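Local coordinates for amidase (Bacillus anthracis, PDB 5EWQ), which probably hydrolyses carboxylic acid amides to the free acid and ammonia, as a member of the amidase family, at residues Ala231-Gln235 and Gln236-Gly240; Leu241-Leu245 and Gly246-Arg250. All coordinates share one frame; numbering follows the deposited sequence.

Contact 1. Residues Ala231-Gln235 and Gln236-Gly240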
loop_
_atom_site.group_PDB
_atom_site.type_symbol
_atom_site.label_atom_id
_atom_site.label_comp_id
_atom_site.label_asym_id
_atom_site.label_seq_id
_atom_site.Cartn_x
_atom_site.Cartn_y
_atom_site.Cartn_z
ATOM N N ALA A 231 5.087 5.810 -2.814
ATOM C CA ALA A 231 5.754 6.851 -2.037
ATOM C C ALA A 231 5.964 6.456 -0.567
ATOM O O ALA A 231 7.070 6.619 -0.048
ATOM C CB ALA A 231 4.985 8.168 -2.133
ATOM N N PRO A 232 4.921 5.940 0.117
ATOM C CA PRO A 232 5.223 5.495 1.484
ATOM C C PRO A 232 6.091 4.240 1.503
ATOM O O PRO A 232 6.793 3.996 2.484
ATOM C CB PRO A 232 3.839 5.213 2.077
ATOM C CG PRO A 232 2.987 4.903 0.904
ATOM C CD PRO A 232 3.486 5.791 -0.196
ATOM N N ALA A 233 6.041 3.460 0.429
ATOM C CA ALA A 233 6.879 2.275 0.310
ATOM C C ALA A 233 8.347 2.668 0.193
ATOM O O ALA A 233 9.225 2.007 0.747
ATOM C CB ALA A 233 6.458 1.437 -0.887
ATOM N N ALA A 234 8.604 3.750 -0.534
ATOM C CA ALA A 234 9.960 4.247 -0.722
ATOM C C ALA A 234 10.446 4.993 0.515
ATOM O O ALA A 234 11.639 5.008 0.817
ATOM C CB ALA A 234 10.028 5.149 -1.945
ATOM N N GLN A 235 9.510 5.608 1.230
ATOM C CA GLN A 235 9.844 6.426 2.389
ATOM C C GLN A 235 10.083 5.573 3.635
ATOM O O GLN A 235 10.651 6.041 4.621
ATOM C CB GLN A 235 8.733 7.448 2.647
ATOM C CG GLN A 235 9.096 8.551 3.629
ATOM C CD GLN A 235 10.223 9.438 3.134
ATOM O OE1 GLN A 235 10.501 9.505 1.936
ATOM N NE2 GLN A 235 10.881 10.125 4.061
ATOM N N GLN A 236 9.651 4.318 3.583
ATOM C CA GLN A 236 9.810 3.416 4.718
ATOM C C GLN A 236 10.543 2.139 4.316
ATOM O O GLN A 236 10.469 1.124 5.009
ATOM C CB GLN A 236 8.448 3.082 5.327
ATOM C CG GLN A 236 7.661 4.311 5.760
ATOM C CD GLN A 236 6.396 3.962 6.511
ATOM O OE1 GLN A 236 6.337 2.955 7.213
ATOM N NE2 GLN A 236 5.372 4.796 6.368
ATOM N N SER A 237 11.240 2.205 3.184
ATOM C CA SER A 237 12.122 1.135 2.720
ATOM C C SER A 237 11.432 -0.224 2.597
ATOM O O SER A 237 11.911 -1.218 3.141
ATOM C CB SER A 237 13.330 1.015 3.653
ATOM O OG SER A 237 14.286 0.102 3.141
ATOM N N VAL A 238 10.310 -0.263 1.887
ATOM C CA VAL A 238 9.622 -1.522 1.611
ATOM C C VAL A 238 9.168 -1.576 0.156
ATOM O O VAL A 238 9.224 -0.574 -0.557
ATOM C CB VAL A 238 8.399 -1.732 2.532
ATOM C CG1 VAL A 238 8.840 -1.989 3.965
ATOM C CG2 VAL A 238 7.460 -0.543 2.458
ATOM N N VAL A 239 8.721 -2.749 -0.277
ATOM C CA VAL A 239 8.276 -2.944 -1.653
ATOM C C VAL A 239 6.791 -2.628 -1.801
ATOM O O VAL A 239 5.971 -3.075 -1.002
ATOM C CB VAL A 239 8.543 -4.387 -2.129
ATOM C CG1 VAL A 239 8.030 -4.589 -3.548
ATOM C CG2 VAL A 239 10.028 -4.707 -2.043
ATOM N N GLY A 240 6.454 -1.851 -2.826
ATOM C CA GLY A 240 5.073 -1.501 -3.101
ATOM C C GLY A 240 4.760 -1.528 -4.584
ATOM O O GLY A 240 5.526 -1.012 -5.398
#
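Val238 and Ala233 meet through the backbone where helix 230-235 gives way to the next strand. The N-H of Val238 reaches Ala233 O at 2.8 Å. The bond is nearly straight (174° at the hydrogen) and lies in the carbonyl plane. It spans five residues, one more than a helical bond. Ser237 takes the left-handed helical conformation (phi 55°) at the reversal. The outer bond and the left-handed residue recall a Schellman motif, but the inner bond is not formed: Ser237 N lies 3.7 Å from Ala234 O.

Pro232 O is served less well. Gln236 N lies 3.1 Å from it, but the bond is weak, bent to 122°. The last helical turn still pairs Gln235 N with Ala231 O at 2.9 Å. Gln235 O accepts from Asn192 ND2.

Gln236 CG lies beside its own backbone N and so passes Pro232 O at 3.4 Å. The chain then runs on extended to its amide, where OE1 bonds to Thr210 OG1 and NE2 to Thr201 O. Gln235 NE2 bonds to Glu478 OE2, and Ser237 OG to Tyr473 OH.

The apolar part is small. Val238 CG2 rests beside Ala233, 3.6 Å from its CA and 4.0 Å from its CB.

The contact is buried. Val238 leans on Ala209, Val212 and Ala213 of helix 206-213. Val239 packs on helix 270-280. Strand 239-242 belongs to the large mixed sheet at the core of the amidase domain, between strands 263-267 and 466-473. Val239 pairs with Ala267 and Gly240 with Ala468, which Ala233 also touches.

Contact 2. Residues Leu241-Leu245 and Gly246-Arg250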
loop_
_atom_site.group_PDB
_atom_site.type_symbol
_atom_site.label_atom_id
_atom_site.label_comp_id
_atom_site.label_asym_id
_atom_site.label_seq_id
_atom_site.Cartn_x
_atom_site.Cartn_y
_atom_site.Cartn_z
ATOM N N LEU A 241 3.629 -2.129 -4.940
ATOM C CA LEU A 241 3.237 -2.244 -6.341
ATOM C C LEU A 241 1.884 -1.604 -6.627
ATOM O O LEU A 241 0.904 -1.869 -5.935
ATOM C CB LEU A 241 3.193 -3.714 -6.768
ATOM C CG LEU A 241 2.594 -3.968 -8.156
ATOM C CD1 LEU A 241 3.640 -3.802 -9.250
ATOM C CD2 LEU A 241 1.935 -5.336 -8.239
ATOM N N ARG A 242 1.840 -0.755 -7.649
ATOM C CA ARG A 242 0.573 -0.282 -8.192
ATOM C C ARG A 242 0.249 -1.079 -9.447
ATOM O O ARG A 242 0.972 -0.997 -10.435
ATOM C CB ARG A 242 0.623 1.212 -8.515
ATOM C CG ARG A 242 -0.597 1.703 -9.285
ATOM C CD ARG A 242 -0.398 3.104 -9.843
ATOM N NE ARG A 242 -1.499 3.502 -10.715
ATOM C CZ ARG A 242 -2.562 4.190 -10.310
ATOM N NH1 ARG A 242 -2.669 4.565 -9.044
ATOM N NH2 ARG A 242 -3.517 4.507 -11.172
ATOM N N PRO A 243 -0.837 -1.862 -9.408
ATOM C CA PRO A 243 -1.205 -2.687 -10.562
ATOM C C PRO A 243 -1.795 -1.858 -11.698
ATOM O O PRO A 243 -2.078 -0.674 -11.514
ATOM C CB PRO A 243 -2.248 -3.644 -9.984
ATOM C CG PRO A 243 -2.875 -2.870 -8.879
ATOM C CD PRO A 243 -1.777 -2.028 -8.286
ATOM N N SER A 244 -1.970 -2.478 -12.860
ATOM C CA SER A 244 -2.596 -1.806 -13.992
ATOM C C SER A 244 -4.064 -1.540 -13.690
ATOM O O SER A 244 -4.729 -2.356 -13.052
ATOM C CB SER A 244 -2.458 -2.644 -15.265
ATOM O OG SER A 244 -1.101 -2.943 -15.535
ATOM N N LEU A 245 -4.564 -0.393 -14.141
ATOM C CA LEU A 245 -5.963 -0.039 -13.929
ATOM C C LEU A 245 -6.883 -1.033 -14.629
ATOM O O LEU A 245 -7.163 -0.907 -15.820
ATOM C CB LEU A 245 -6.242 1.382 -14.420
ATOM C CG LEU A 245 -5.654 2.505 -13.564
ATOM C CD1 LEU A 245 -6.017 3.867 -14.134
ATOM C CD2 LEU A 245 -6.125 2.382 -12.123
ATOM N N GLY A 246 -7.347 -2.022 -13.871
ATOM C CA GLY A 246 -8.193 -3.073 -14.404
ATOM C C GLY A 246 -7.740 -4.439 -13.927
ATOM O O GLY A 246 -8.471 -5.422 -14.033
ATOM N N ARG A 247 -6.524 -4.493 -13.394
ATOM C CA ARG A 247 -5.944 -5.741 -12.914
ATOM C C ARG A 247 -6.580 -6.176 -11.596
ATOM O O ARG A 247 -6.872 -7.354 -11.395
ATOM C CB ARG A 247 -4.432 -5.591 -12.740
ATOM C CG ARG A 247 -3.644 -6.880 -12.907
ATOM C CD ARG A 247 -3.515 -7.255 -14.375
ATOM N NE ARG A 247 -2.524 -8.307 -14.587
ATOM C CZ ARG A 247 -2.118 -8.718 -15.783
ATOM N NH1 ARG A 247 -2.617 -8.167 -16.882
ATOM N NH2 ARG A 247 -1.210 -9.681 -15.883
ATOM N N VAL A 248 -6.791 -5.212 -10.704
ATOM C CA VAL A 248 -7.331 -5.489 -9.377
ATOM C C VAL A 248 -8.656 -4.763 -9.151
ATOM O O VAL A 248 -8.777 -3.572 -9.436
ATOM C CB VAL A 248 -6.330 -5.081 -8.276
ATOM C CG1 VAL A 248 -6.920 -5.318 -6.896
ATOM C CG2 VAL A 248 -5.027 -5.848 -8.440
ATOM N N SER A 249 -9.647 -5.490 -8.640
ATOM C CA SER A 249 -10.963 -4.919 -8.373
ATOM C C SER A 249 -10.930 -3.932 -7.208
ATOM O O SER A 249 -10.205 -4.131 -6.233
ATOM C CB SER A 249 -11.976 -6.029 -8.084
ATOM O OG SER A 249 -13.239 -5.487 -7.742
ATOM N N ARG A 250 -11.724 -2.870 -7.318
ATOM C CA ARG A 250 -11.797 -1.852 -6.274
ATOM C C ARG A 250 -13.059 -2.009 -5.432
ATOM O O ARG A 250 -13.316 -1.212 -4.529
ATOM C CB ARG A 250 -11.753 -0.445 -6.881
ATOM C CG ARG A 250 -10.402 -0.028 -7.452
ATOM C CD ARG A 250 -10.218 -0.504 -8.886
ATOM N NE ARG A 250 -11.358 -0.152 -9.729
ATOM C CZ ARG A 250 -11.538 1.041 -10.286
ATOM N NH1 ARG A 250 -10.654 2.010 -10.088
ATOM N NH2 ARG A 250 -12.606 1.267 -11.040
#
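Pro243 and Val248 supply the apolar part of this contact. Val248 CG2 approaches the proline ring at CG, 3.7 Å away, and the two side chains cross obliquely. CG2 is set beside the backbone N of Val248 (CG1 is anti to it, chi1 178°), and there it meets the ring. Pro243 CB also touches Arg247 CB at 4.0 Å. Phe277 of helix 270-280 touches both Pro243 and Arg247, and Met280 of the same helix touches Val248.

Backbone bonding closes the turn. Arg247 N donates to Ser244 O at 2.8 Å, and the N-H points well at the oxygen (167°). The donor stands above the carbonyl plane rather than on a lone pair. Gly246 N is near the same oxygen, but its angle is too poor for a bond. This is a four-residue beta turn, Ser244 to Arg247, that resembles type II. Leu245 and Gly246 hold its corners, with Gly246 phi stretched to 134°. The turn redirects the chain soon after it leaves strand 239-242, in the loop leading to strand 263-267.

Polar bonds anchor the turn to its surroundings. Arg247 CB sits close to Ser244 O, at 3.3 Å, but the rest of the side chain bends away. Its NH2 bonds to Tyr301 OH, and its NE has a long, weak ion pair with Glu491. The other carboxylate oxygen of Glu491 accepts the backbone N-H of Ser244.

In the fold
The chain runs first through helix 230-235. Contact 1 closes the tight reversal at the end of that helix and delivers the chain into strand 239-242. Segments of both contacts draw on this strand. The first segment of contact 2 starts on the strand's last two residues, but the contact itself begins at Pro243, just past the strand. It closes a beta turn in the loop beyond. The two are in series, neither nesting nor crossing, with centres about 18 Å apart and no other touch between them. Contact 1 sets the turn before the strand against helix 206-213. Contact 2 sets the exit loop against helices 270-280 and 491-503.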